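Local coordinates for 3-hydroxyisobutyrate dehydrogenase (Thermus thermophilus, PDB 2CVZ), which catalyses the reversible NADP-dependent oxidation of 3-hydroxyisobutyrate to methylmalonate semialdehyde, a step of valine catabolism, at residues K3-A17 and P25-H39. Sequence-based numbering, arbitrary orientation.
Sequences KVAFIGLGAMGYPMA and PTLVWNRTFEKALRH. With NDP (NADPH dihydro-nicotinamide-adenine-dinucleotide phosphate), chain G.
The first beta-alpha-beta unit of a Rossmann-type NADP-binding domain brings strands 4-7 and 26-29 together as parallel neighbours, their axes 18° apart, with Leu-9 and Asn-30 meeting just beyond the strand ends. Five backbone bonds define the pairing, from Val-4 N to Pro-25 O through to Gly-8 N on Trp-29 O (3.2 Å). Gly-8, Gly-10 and Gly-13 fit the GxGxxG pattern: a CB on Gly-10 would clash with the cofactor's O5B, and Ala-11 N and Met-12 N each bond one phosphate of its pyrophosphate (O1A and O2N).

Asn-30 joins both segments to the cofactor. With CG anti to the backbone N (chi1 -170°), its OD1 takes Leu-9 N at 3.0 Å, the donor lying well above the amide carbonyl plane, and also accepts from ribose O3B of NADPH (2.8 Å). Its ND2 donates to the 2'-phosphate oxygen O2X and to Thr-32 O, which fixes the rotation of the amide. A leucine here would probably leave Leu-9 N and the ribose hydroxyl without their shared acceptor and weaken the grip on the phosphate.

Behind the turn, Leu-9 CD1 packs on Ala-36 CA (3.6 Å) and on Val-28. The Tyr-14 ring is sandwiched: His-39 presents its edge to one face, planes at 85°, while the Arg-38 guanidinium lies off-centre on the other, its CZ 4.5 Å from the ring centroid. His-39 NE2 donates to Tyr-14 O (2.9 Å), on a lone pair and in the imidazole plane; Ser-45 bonds ND1, and Glu-42 the Tyr-14 hydroxyl.

Arg-31 NE and NH2 and Thr-32 OG1 complete the phosphate site, and the guanidinium also covers the adenine near N7A (3.2 Å above the guanidinium plane). Such direct reading of the 2'-phosphate is consistent with preference for NADP over NAD.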
loop_
_atom_site.group_PDB
_atom_site.type_symbol
_atom_site.label_atom_id
_atom_site.label_comp_id
_atom_site.label_asym_id
_atom_site.label_seq_id
_atom_site.Cartn_x
_atom_site.Cartn_y
_atom_site.Cartn_z
ATOM N N LYS C 3 -33.196 23.051 31.300
ATOM C CA LYS C 3 -33.315 21.706 30.773
ATOM C C LYS C 3 -32.276 21.380 29.662
ATOM O O LYS C 3 -31.602 22.295 29.188
ATOM C CB LYS C 3 -34.709 21.509 30.092
ATOM C CG LYS C 3 -35.880 21.609 31.054
ATOM C CD LYS C 3 -37.160 21.163 30.369
ATOM C CE LYS C 3 -38.351 21.189 31.312
ATOM N NZ LYS C 3 -39.559 20.610 30.660
ATOM N N VAL C 4 -32.135 20.113 29.294
ATOM C CA VAL C 4 -31.205 19.731 28.247
ATOM C C VAL C 4 -32.046 19.010 27.206
ATOM O O VAL C 4 -33.177 18.608 27.487
ATOM C CB VAL C 4 -30.089 18.800 28.774
ATOM C CG1 VAL C 4 -29.286 19.523 29.850
ATOM C CG2 VAL C 4 -30.690 17.513 29.323
ATOM N N ALA C 5 -31.517 18.865 25.998
ATOM C CA ALA C 5 -32.264 18.194 24.946
ATOM C C ALA C 5 -31.310 17.376 24.104
ATOM O O ALA C 5 -30.139 17.725 23.979
ATOM C CB ALA C 5 -32.985 19.221 24.081
ATOM N N PHE C 6 -31.808 16.286 23.530
ATOM C CA PHE C 6 -30.971 15.435 22.699
ATOM C C PHE C 6 -31.643 15.181 21.354
ATOM O O PHE C 6 -32.839 14.879 21.289
ATOM C CB PHE C 6 -30.712 14.097 23.396
ATOM C CG PHE C 6 -29.471 13.395 22.915
ATOM C CD1 PHE C 6 -28.282 13.486 23.637
ATOM C CD2 PHE C 6 -29.479 12.665 21.729
ATOM C CE1 PHE C 6 -27.119 12.859 23.181
ATOM C CE2 PHE C 6 -28.323 12.036 21.266
ATOM C CZ PHE C 6 -27.142 12.133 21.994
ATOM N N ILE C 7 -30.864 15.307 20.285
ATOM C CA ILE C 7 -31.362 15.085 18.934
ATOM C C ILE C 7 -30.611 13.923 18.299
ATOM O O ILE C 7 -29.381 13.926 18.259
ATOM C CB ILE C 7 -31.160 16.335 18.051
ATOM C CG1 ILE C 7 -31.988 17.501 18.595
ATOM C CG2 ILE C 7 -31.534 16.017 16.611
ATOM C CD1 ILE C 7 -31.716 18.822 17.901
ATOM N N GLY C 8 -31.351 12.934 17.808
ATOM C CA GLY C 8 -30.725 11.785 17.178
ATOM C C GLY C 8 -30.577 10.617 18.132
ATOM O O GLY C 8 -29.509 10.400 18.706
ATOM N N LEU C 9 -31.654 9.855 18.296
ATOM C CA LEU C 9 -31.645 8.707 19.194
ATOM C C LEU C 9 -31.256 7.426 18.464
ATOM O O LEU C 9 -32.056 6.497 18.347
ATOM C CB LEU C 9 -33.027 8.550 19.840
ATOM C CG LEU C 9 -33.566 9.821 20.507
ATOM C CD1 LEU C 9 -34.968 9.570 21.042
ATOM C CD2 LEU C 9 -32.632 10.248 21.637
ATOM N N GLY C 10 -30.018 7.377 17.980
ATOM C CA GLY C 10 -29.547 6.205 17.265
ATOM C C GLY C 10 -28.850 5.198 18.157
ATOM O O GLY C 10 -29.078 5.168 19.368
ATOM N N ALA C 11 -27.999 4.368 17.560
ATOM C CA ALA C 11 -27.265 3.351 18.305
ATOM C C ALA C 11 -26.562 4.001 19.489
ATOM O O ALA C 11 -26.544 3.456 20.591
ATOM C CB ALA C 11 -26.243 2.677 17.402
HETATM N N MSE C 12 -25.992 5.173 19.246
HETATM C CA MSE C 12 -25.281 5.913 20.281
HETATM C C MSE C 12 -26.177 6.890 21.030
HETATM O O MSE C 12 -26.176 6.922 22.261
HETATM C CB MSE C 12 -24.116 6.689 19.666
HETATM C CG MSE C 12 -23.028 5.823 19.075
HETATM SE SE MSE C 12 -22.184 4.676 20.386
HETATM C CE MSE C 12 -21.266 6.038 21.396
ATOM N N GLY C 13 -26.936 7.686 20.282
ATOM C CA GLY C 13 -27.805 8.681 20.886
ATOM C C GLY C 13 -28.847 8.180 21.868
ATOM O O GLY C 13 -29.083 8.805 22.901
ATOM N N TYR C 14 -29.485 7.060 21.549
ATOM C CA TYR C 14 -30.515 6.514 22.427
ATOM C C TYR C 14 -29.983 6.305 23.853
ATOM O O TYR C 14 -30.489 6.905 24.803
ATOM C CB TYR C 14 -31.052 5.198 21.849
ATOM C CG TYR C 14 -32.348 4.726 22.477
ATOM C CD1 TYR C 14 -33.578 5.244 22.066
ATOM C CD2 TYR C 14 -32.340 3.771 23.490
ATOM C CE1 TYR C 14 -34.774 4.815 22.657
ATOM C CE2 TYR C 14 -33.521 3.338 24.083
ATOM C CZ TYR C 14 -34.731 3.861 23.664
ATOM O OH TYR C 14 -35.893 3.428 24.262
ATOM N N PRO C 15 -28.954 5.456 24.028
ATOM C CA PRO C 15 -28.442 5.258 25.391
ATOM C C PRO C 15 -27.827 6.521 25.998
ATOM O O PRO C 15 -27.971 6.773 27.193
ATOM C CB PRO C 15 -27.428 4.124 25.222
ATOM C CG PRO C 15 -26.962 4.286 23.801
ATOM C CD PRO C 15 -28.245 4.588 23.070
HETATM N N MSE C 16 -27.149 7.317 25.174
HETATM C CA MSE C 16 -26.536 8.550 25.660
HETATM C C MSE C 16 -27.580 9.474 26.269
HETATM O O MSE C 16 -27.393 10.005 27.369
HETATM C CB MSE C 16 -25.819 9.270 24.517
HETATM C CG MSE C 16 -24.531 8.602 24.093
HETATM SE SE MSE C 16 -23.802 9.423 22.501
HETATM C CE MSE C 16 -23.196 11.082 23.264
ATOM N N ALA C 17 -28.680 9.666 25.548
ATOM C CA ALA C 17 -29.756 10.525 26.021
ATOM C C ALA C 17 -30.397 9.898 27.252
ATOM O O ALA C 17 -31.011 10.589 28.061
ATOM C CB ALA C 17 -30.795 10.718 24.924
ATOM N N PRO C 25 -33.791 17.189 33.580
ATOM C CA PRO C 25 -35.057 17.183 32.838
ATOM C C PRO C 25 -34.590 17.190 31.383
ATOM O O PRO C 25 -33.897 18.120 30.962
ATOM C CB PRO C 25 -35.700 18.509 33.239
ATOM C CG PRO C 25 -35.165 18.740 34.624
ATOM C CD PRO C 25 -33.711 18.358 34.473
ATOM N N THR C 26 -34.956 16.169 30.617
ATOM C CA THR C 26 -34.479 16.071 29.243
ATOM C C THR C 26 -35.539 15.945 28.162
ATOM O O THR C 26 -36.450 15.123 28.256
ATOM C CB THR C 26 -33.514 14.868 29.105
ATOM O OG1 THR C 26 -32.449 14.998 30.054
ATOM C CG2 THR C 26 -32.931 14.798 27.701
ATOM N N LEU C 27 -35.399 16.767 27.126
ATOM C CA LEU C 27 -36.305 16.737 25.987
ATOM C C LEU C 27 -35.593 15.958 24.886
ATOM O O LEU C 27 -34.392 16.134 24.676
ATOM C CB LEU C 27 -36.598 18.156 25.490
ATOM C CG LEU C 27 -37.156 19.183 26.476
ATOM C CD1 LEU C 27 -37.495 20.458 25.716
ATOM C CD2 LEU C 27 -38.397 18.632 27.173
ATOM N N VAL C 28 -36.314 15.085 24.193
ATOM C CA VAL C 28 -35.696 14.321 23.119
ATOM C C VAL C 28 -36.523 14.358 21.844
ATOM O O VAL C 28 -37.751 14.461 21.880
ATOM C CB VAL C 28 -35.466 12.836 23.513
ATOM C CG1 VAL C 28 -34.447 12.743 24.638
ATOM C CG2 VAL C 28 -36.782 12.190 23.935
ATOM N N TRP C 29 -35.830 14.292 20.713
ATOM C CA TRP C 29 -36.480 14.289 19.413
ATOM C C TRP C 29 -35.706 13.371 18.488
ATOM O O TRP C 29 -34.479 13.282 18.571
ATOM C CB TRP C 29 -36.510 15.691 18.802
ATOM C CG TRP C 29 -37.109 15.706 17.422
ATOM C CD1 TRP C 29 -38.432 15.816 17.101
ATOM C CD2 TRP C 29 -36.406 15.558 16.180
ATOM N NE1 TRP C 29 -38.597 15.746 15.735
ATOM C CE2 TRP C 29 -37.369 15.588 15.147
ATOM C CE3 TRP C 29 -35.054 15.402 15.839
ATOM C CZ2 TRP C 29 -37.024 15.468 13.793
ATOM C CZ3 TRP C 29 -34.710 15.282 14.492
ATOM C CH2 TRP C 29 -35.694 15.318 13.487
ATOM N N ASN C 30 -36.432 12.684 17.614
ATOM C CA ASN C 30 -35.830 11.786 16.645
ATOM C C ASN C 30 -36.676 11.823 15.378
ATOM O O ASN C 30 -37.903 11.921 15.447
ATOM C CB ASN C 30 -35.775 10.356 17.188
ATOM C CG ASN C 30 -34.934 9.438 16.322
ATOM O OD1 ASN C 30 -33.731 9.645 16.170
ATOM N ND2 ASN C 30 -35.564 8.419 15.745
ATOM N N ARG C 31 -36.017 11.759 14.226
ATOM C CA ARG C 31 -36.701 11.776 12.937
ATOM C C ARG C 31 -37.811 10.732 12.954
ATOM O O ARG C 31 -38.959 11.030 12.631
ATOM C CB ARG C 31 -35.702 11.476 11.819
ATOM C CG ARG C 31 -36.302 11.440 10.435
ATOM C CD ARG C 31 -35.218 11.262 9.385
ATOM N NE ARG C 31 -34.415 10.066 9.619
ATOM C CZ ARG C 31 -33.484 9.618 8.782
ATOM N NH1 ARG C 31 -33.240 10.269 7.653
ATOM N NH2 ARG C 31 -32.792 8.523 9.072
ATOM N N THR C 32 -37.455 9.504 13.317
ATOM C CA THR C 32 -38.429 8.424 13.432
ATOM C C THR C 32 -38.920 8.586 14.870
ATOM O O THR C 32 -38.356 8.003 15.796
ATOM C CB THR C 32 -37.762 7.043 13.258
ATOM O OG1 THR C 32 -37.159 6.964 11.959
ATOM C CG2 THR C 32 -38.789 5.929 13.404
ATOM N N PHE C 33 -39.962 9.393 15.043
ATOM C CA PHE C 33 -40.498 9.701 16.364
ATOM C C PHE C 33 -40.845 8.543 17.294
ATOM O O PHE C 33 -40.764 8.696 18.510
ATOM C CB PHE C 33 -41.709 10.625 16.235
ATOM C CG PHE C 33 -41.920 11.505 17.430
ATOM C CD1 PHE C 33 -43.071 11.398 18.201
ATOM C CD2 PHE C 33 -40.956 12.443 17.790
ATOM C CE1 PHE C 33 -43.261 12.212 19.313
ATOM C CE2 PHE C 33 -41.133 13.261 18.899
ATOM C CZ PHE C 33 -42.289 13.147 19.663
ATOM N N GLU C 34 -41.235 7.395 16.748
ATOM C CA GLU C 34 -41.563 6.255 17.602
ATOM C C GLU C 34 -40.409 6.000 18.569
ATOM O O GLU C 34 -40.613 5.564 19.703
ATOM C CB GLU C 34 -41.815 4.998 16.761
ATOM C CG GLU C 34 -43.056 5.068 15.878
ATOM C CD GLU C 34 -43.004 6.210 14.872
ATOM O OE1 GLU C 34 -42.033 6.275 14.089
ATOM O OE2 GLU C 34 -43.939 7.041 14.865
ATOM N N LYS C 35 -39.196 6.288 18.106
ATOM C CA LYS C 35 -37.982 6.105 18.899
ATOM C C LYS C 35 -37.969 7.073 20.084
ATOM O O LYS C 35 -37.517 6.729 21.179
ATOM C CB LYS C 35 -36.752 6.353 18.019
ATOM C CG LYS C 35 -35.430 5.964 18.650
ATOM C CD LYS C 35 -35.084 4.508 18.374
ATOM C CE LYS C 35 -34.850 4.273 16.888
ATOM N NZ LYS C 35 -34.338 2.901 16.608
ATOM N N ALA C 36 -38.461 8.287 19.857
ATOM C CA ALA C 36 -38.515 9.293 20.909
ATOM C C ALA C 36 -39.541 8.870 21.958
ATOM O O ALA C 36 -39.283 8.954 23.159
ATOM C CB ALA C 36 -38.888 10.650 20.322
ATOM N N LEU C 37 -40.701 8.408 21.499
ATOM C CA LEU C 37 -41.755 7.966 22.408
ATOM C C LEU C 37 -41.270 6.819 23.286
ATOM O O LEU C 37 -41.521 6.802 24.492
ATOM C CB LEU C 37 -42.992 7.511 21.622
ATOM C CG LEU C 37 -43.778 8.577 20.858
ATOM C CD1 LEU C 37 -44.965 7.922 20.167
ATOM C CD2 LEU C 37 -44.254 9.662 21.813
ATOM N N ARG C 38 -40.581 5.860 22.677
ATOM C CA ARG C 38 -40.057 4.717 23.404
ATOM C C ARG C 38 -39.038 5.159 24.451
ATOM O O ARG C 38 -38.973 4.634 25.554
ATOM C CB ARG C 38 -39.395 3.774 22.399
ATOM C CG ARG C 38 -38.631 2.639 23.081
ATOM C CD ARG C 38 -38.327 1.488 22.116
ATOM N NE ARG C 38 -36.996 0.933 22.378
ATOM C CZ ARG C 38 -36.083 1.031 21.395
ATOM N NH1 ARG C 38 -36.397 1.613 20.250
ATOM N NH2 ARG C 38 -34.853 0.541 21.583
ATOM N N HIS C 39 -38.226 6.148 24.087
ATOM C CA HIS C 39 -37.193 6.664 24.980
ATOM C C HIS C 39 -37.835 7.300 26.215
ATOM O O HIS C 39 -37.353 7.128 27.338
ATOM C CB HIS C 39 -36.328 7.689 24.230
ATOM C CG HIS C 39 -35.047 8.032 24.926
ATOM N ND1 HIS C 39 -34.977 8.945 25.956
ATOM C CD2 HIS C 39 -33.786 7.570 24.747
ATOM C CE1 HIS C 39 -33.729 9.031 26.382
ATOM N NE2 HIS C 39 -32.986 8.205 25.665
HETATM P PA NDP G . -27.281 5.420 13.809
HETATM O O1A NDP G . -27.641 4.380 14.735
HETATM O O2A NDP G . -27.234 5.222 12.317
HETATM O O5B NDP G . -28.267 6.679 14.159
HETATM C C5B NDP G . -28.197 7.877 13.376
HETATM C C4B NDP G . -29.244 8.777 14.016
HETATM O O4B NDP G . -29.250 9.997 13.226
HETATM C C3B NDP G . -30.648 8.269 14.070
HETATM O O3B NDP G . -31.273 8.731 15.297
HETATM C C2B NDP G . -31.322 8.886 12.905
HETATM O O2B NDP G . -32.749 8.964 12.903
HETATM C C1B NDP G . -30.595 10.192 12.819
HETATM N N9A NDP G . -30.648 10.786 11.455
HETATM C C8A NDP G . -30.112 10.276 10.249
HETATM N N7A NDP G . -30.358 11.093 9.243
HETATM C C5A NDP G . -31.056 12.147 9.762
HETATM C C6A NDP G . -31.603 13.332 9.218
HETATM N N6A NDP G . -31.477 13.594 7.916
HETATM N N1A NDP G . -32.256 14.199 10.031
HETATM C C2A NDP G . -32.383 13.929 11.350
HETATM N N3A NDP G . -31.904 12.841 11.963
HETATM C C4A NDP G . -31.242 11.978 11.106
HETATM O O3 NDP G . -25.900 6.059 14.209
HETATM P PN NDP G . -24.814 5.861 15.364
HETATM O O1N NDP G . -24.317 4.487 15.247
HETATM O O2N NDP G . -25.529 6.316 16.602
HETATM O O5D NDP G . -23.763 6.996 14.970
HETATM C C5D NDP G . -24.087 8.423 15.046
HETATM C C4D NDP G . -22.733 9.195 15.100
HETATM O O4D NDP G . -21.963 8.637 16.163
HETATM C C3D NDP G . -21.894 8.977 13.837
HETATM O O3D NDP G . -21.242 10.208 13.493
HETATM C C2D NDP G . -20.948 7.863 14.201
HETATM O O2D NDP G . -19.842 7.866 13.315
HETATM C C1D NDP G . -20.653 8.306 15.695
HETATM N N1N NDP G . -20.127 7.220 16.579
HETATM C C2N NDP G . -20.705 5.924 16.473
HETATM C C3N NDP G . -20.170 4.907 17.364
HETATM C C7N NDP G . -20.713 3.544 17.331
HETATM O O7N NDP G . -20.115 2.559 17.812
HETATM N N7N NDP G . -21.918 3.308 16.778
HETATM C C4N NDP G . -19.143 5.255 18.251
HETATM C C5N NDP G . -18.607 6.508 18.330
HETATM C C6N NDP G . -19.097 7.492 17.496
HETATM P P2B NDP G . -33.686 7.775 12.554
HETATM O O1X NDP G . -34.910 8.454 12.083
HETATM O O2X NDP G . -33.893 6.958 13.781
HETATM O O3X NDP G . -33.058 6.932 11.446
HETATM O O HOH W 1 -31.732 3.233 18.116
#